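Local atomic coordinates of cellulosome protein dockerin type I (Clostridium thermocellum, PDB entry 2WZ8), a protein that probably binds carbohydrate through a calcium-containing family 35 carbohydrate-binding module of the cellulosome. Residues Y119-A122 / G123-I127. Numbering follows the deposited sequence.
Sequences YLNA and GNNTI
The side-chain amide of N125 pairs with the backbone of N121, an example of how an asparagine can stand in for a peptide group where a chain passes from one sheet to another. N121 N donates to N125 OD1 over 2.9 Å, with the bond bent to 149° at the hydrogen. The return bond is straighter: N125 ND2 reaches N121 O at 3.0 Å with an angle of 171°, and the acceptor lies almost in the amide plane of N125. Two bonds to the N-H and C=O of a single residue thus fix the rotation of the amide, which copies the pairing of a neighbouring strand. With CG of N125 anti to its own carbonyl carbon (chi1 -64°), the side chain extends across the turn toward N121.

L120 closes the inner side of this pair. Its CD2 lies 3.9 Å from N125 CG, and the same methyl approaches I127 CD1 more loosely, at 4.4 Å. On the outer side, one water takes a hydrogen from N121 ND2 and gives one to N124 O; a second donates to both A122 O and N124 O, so two waters bridge the limbs of the turn. At the bend the backbone angles of G123 are ones at which a CB would press against A122 O, which by itself calls for glycine.

The second amide hydrogen of N125 is used as well, since ND2 also donates to V54 O in strand 49-56. The turn joins strand 112-120, at the edge of the four-stranded antiparallel sheet, to strand 123-130, which runs between 49-56 and 86-92 in the five-stranded one. L120 and I127 point into the interior of this beta-sandwich, L120 against V56, Y62 and V92, I127 against M64 and I90.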
ATOM      1  N   TYR A 119       5.616   4.964 -12.217  1.00 14.57           N
ATOM      2  CA  TYR A 119       6.149   6.144 -12.893  1.00 14.84           C
ATOM      3  C   TYR A 119       5.832   7.377 -12.059  1.00 14.48           C
ATOM      4  O   TYR A 119       4.663   7.680 -11.772  1.00 15.74           O
ATOM      5  CB  TYR A 119       5.579   6.320 -14.320  1.00 15.99           C
ATOM      6  CG  TYR A 119       6.317   7.424 -15.048  1.00 17.78           C
ATOM      7  CD1 TYR A 119       7.472   7.150 -15.757  1.00 19.91           C
ATOM      8  CD2 TYR A 119       5.896   8.738 -14.959  1.00 21.01           C
ATOM      9  CE1 TYR A 119       8.146   8.129 -16.411  1.00 22.69           C
ATOM     10  CE2 TYR A 119       6.597   9.754 -15.600  1.00 23.25           C
ATOM     11  CZ  TYR A 119       7.731   9.429 -16.296  1.00 22.52           C
ATOM     12  OH  TYR A 119       8.431  10.415 -16.981  1.00 28.69           O
ATOM     13  N   LEU A 120       6.909   8.066 -11.659  1.00 13.90           N
ATOM     14  CA  LEU A 120       6.824   9.247 -10.828  1.00 13.70           C
ATOM     15  C   LEU A 120       7.360  10.470 -11.531  1.00 14.29           C
ATOM     16  O   LEU A 120       8.251  10.395 -12.365  1.00 15.37           O
ATOM     17  CB  LEU A 120       7.608   9.028  -9.536  1.00 13.17           C
ATOM     18  CG  LEU A 120       7.151   7.838  -8.675  1.00 13.03           C
ATOM     19  CD1 LEU A 120       8.095   7.652  -7.470  1.00 12.25           C
ATOM     20  CD2 LEU A 120       5.688   7.936  -8.259  1.00 15.46           C
ATOM     21  N   ASN A 121       6.776  11.602 -11.177  1.00 14.62           N
ATOM     22  CA  ASN A 121       7.274  12.925 -11.603  1.00 15.35           C
ATOM     23  C   ASN A 121       8.378  13.422 -10.663  1.00 14.66           C
ATOM     24  O   ASN A 121       8.423  13.035  -9.503  1.00 14.35           O
ATOM     25  CB  ASN A 121       6.156  13.957 -11.609  1.00 16.62           C
ATOM     26  CG  ASN A 121       5.010  13.582 -12.512  1.00 17.44           C
ATOM     27  OD1 ASN A 121       5.212  13.122 -13.623  1.00 21.25           O
ATOM     28  ND2 ASN A 121       3.780  13.735 -12.003  1.00 22.21           N
ATOM     29  N   ALA A 122       9.259  14.295 -11.149  1.00 15.13           N
ATOM     30  CA  ALA A 122      10.146  15.013 -10.237  1.00 15.68           C
ATOM     31  C   ALA A 122       9.308  15.792  -9.227  1.00 15.57           C
ATOM     32  O   ALA A 122       8.324  16.424  -9.595  1.00 18.59           O
ATOM     33  CB  ALA A 122      11.069  15.961 -11.014  1.00 16.50           C
ATOM     34  N   GLY A 123       9.731  15.766  -7.966  1.00 15.98           N
ATOM     35  CA  GLY A 123       9.019  16.431  -6.888  1.00 15.81           C
ATOM     36  C   GLY A 123       8.121  15.472  -6.131  1.00 14.54           C
ATOM     37  O   GLY A 123       8.393  14.263  -6.013  1.00 14.04           O
ATOM     38  N   ASN A 124       7.075  16.053  -5.558  1.00 15.49           N
ATOM     39  CA  ASN A 124       6.127  15.294  -4.730  1.00 14.79           C
ATOM     40  C   ASN A 124       5.119  14.561  -5.587  1.00 15.28           C
ATOM     41  O   ASN A 124       4.603  15.073  -6.574  1.00 17.87           O
ATOM     42  CB  ASN A 124       5.384  16.220  -3.734  1.00 16.35           C
ATOM     43  CG  ASN A 124       6.245  16.694  -2.596  1.00 18.47           C
ATOM     44  OD1 ASN A 124       6.237  17.905  -2.271  1.00 25.13           O
ATOM     45  ND2 ASN A 124       6.997  15.800  -1.987  1.00 16.52           N
ATOM     46  N   ASN A 125       4.816  13.349  -5.168  1.00 14.03           N
ATOM     47  CA  ASN A 125       3.840  12.479  -5.835  1.00 13.56           C
ATOM     48  C   ASN A 125       2.870  11.895  -4.814  1.00 13.10           C
ATOM     49  O   ASN A 125       3.204  11.771  -3.635  1.00 12.72           O
ATOM     50  CB  ASN A 125       4.567  11.299  -6.505  1.00 13.23           C
ATOM     51  CG  ASN A 125       5.503  11.735  -7.621  1.00 12.75           C
ATOM     52  OD1 ASN A 125       5.115  11.760  -8.779  1.00 14.81           O
ATOM     53  ND2 ASN A 125       6.726  12.066  -7.275  1.00 13.06           N
ATOM     54  N   THR A 126       1.706  11.487  -5.294  1.00 11.88           N
ATOM     55  CA  THR A 126       0.768  10.714  -4.454  1.00 12.96           C
ATOM     56  C   THR A 126       0.705   9.296  -4.969  1.00 12.43           C
ATOM     57  O   THR A 126       0.804   9.017  -6.170  1.00 13.19           O
ATOM     58  CB  THR A 126      -0.621  11.341  -4.426  1.00 14.26           C
ATOM     59  OG1 THR A 126      -1.212  11.241  -5.731  1.00 15.80           O
ATOM     60  CG2 THR A 126      -0.549  12.778  -3.962  1.00 15.57           C
ATOM     61  N   ILE A 127       0.512   8.377  -4.030  1.00 11.49           N
ATOM     62  CA  ILE A 127       0.266   6.985  -4.357  1.00 11.45           C
ATOM     63  C   ILE A 127      -0.881   6.464  -3.506  1.00 10.51           C
ATOM     64  O   ILE A 127      -0.770   6.444  -2.298  1.00 12.55           O
ATOM     65  CB  ILE A 127       1.532   6.074  -4.183  1.00 10.89           C
ATOM     66  CG1 ILE A 127       2.773   6.665  -4.895  1.00 11.40           C
ATOM     67  CG2 ILE A 127       1.219   4.668  -4.651  1.00 11.76           C
ATOM     68  CD1 ILE A 127       4.101   5.904  -4.663  1.00 12.83           C
TER
HETATM   69  O   HOH W   1       3.364  14.951  -9.314  1.00 28.54           O
HETATM   70  O   HOH W   2       5.718  16.681  -8.673  1.00 32.83           O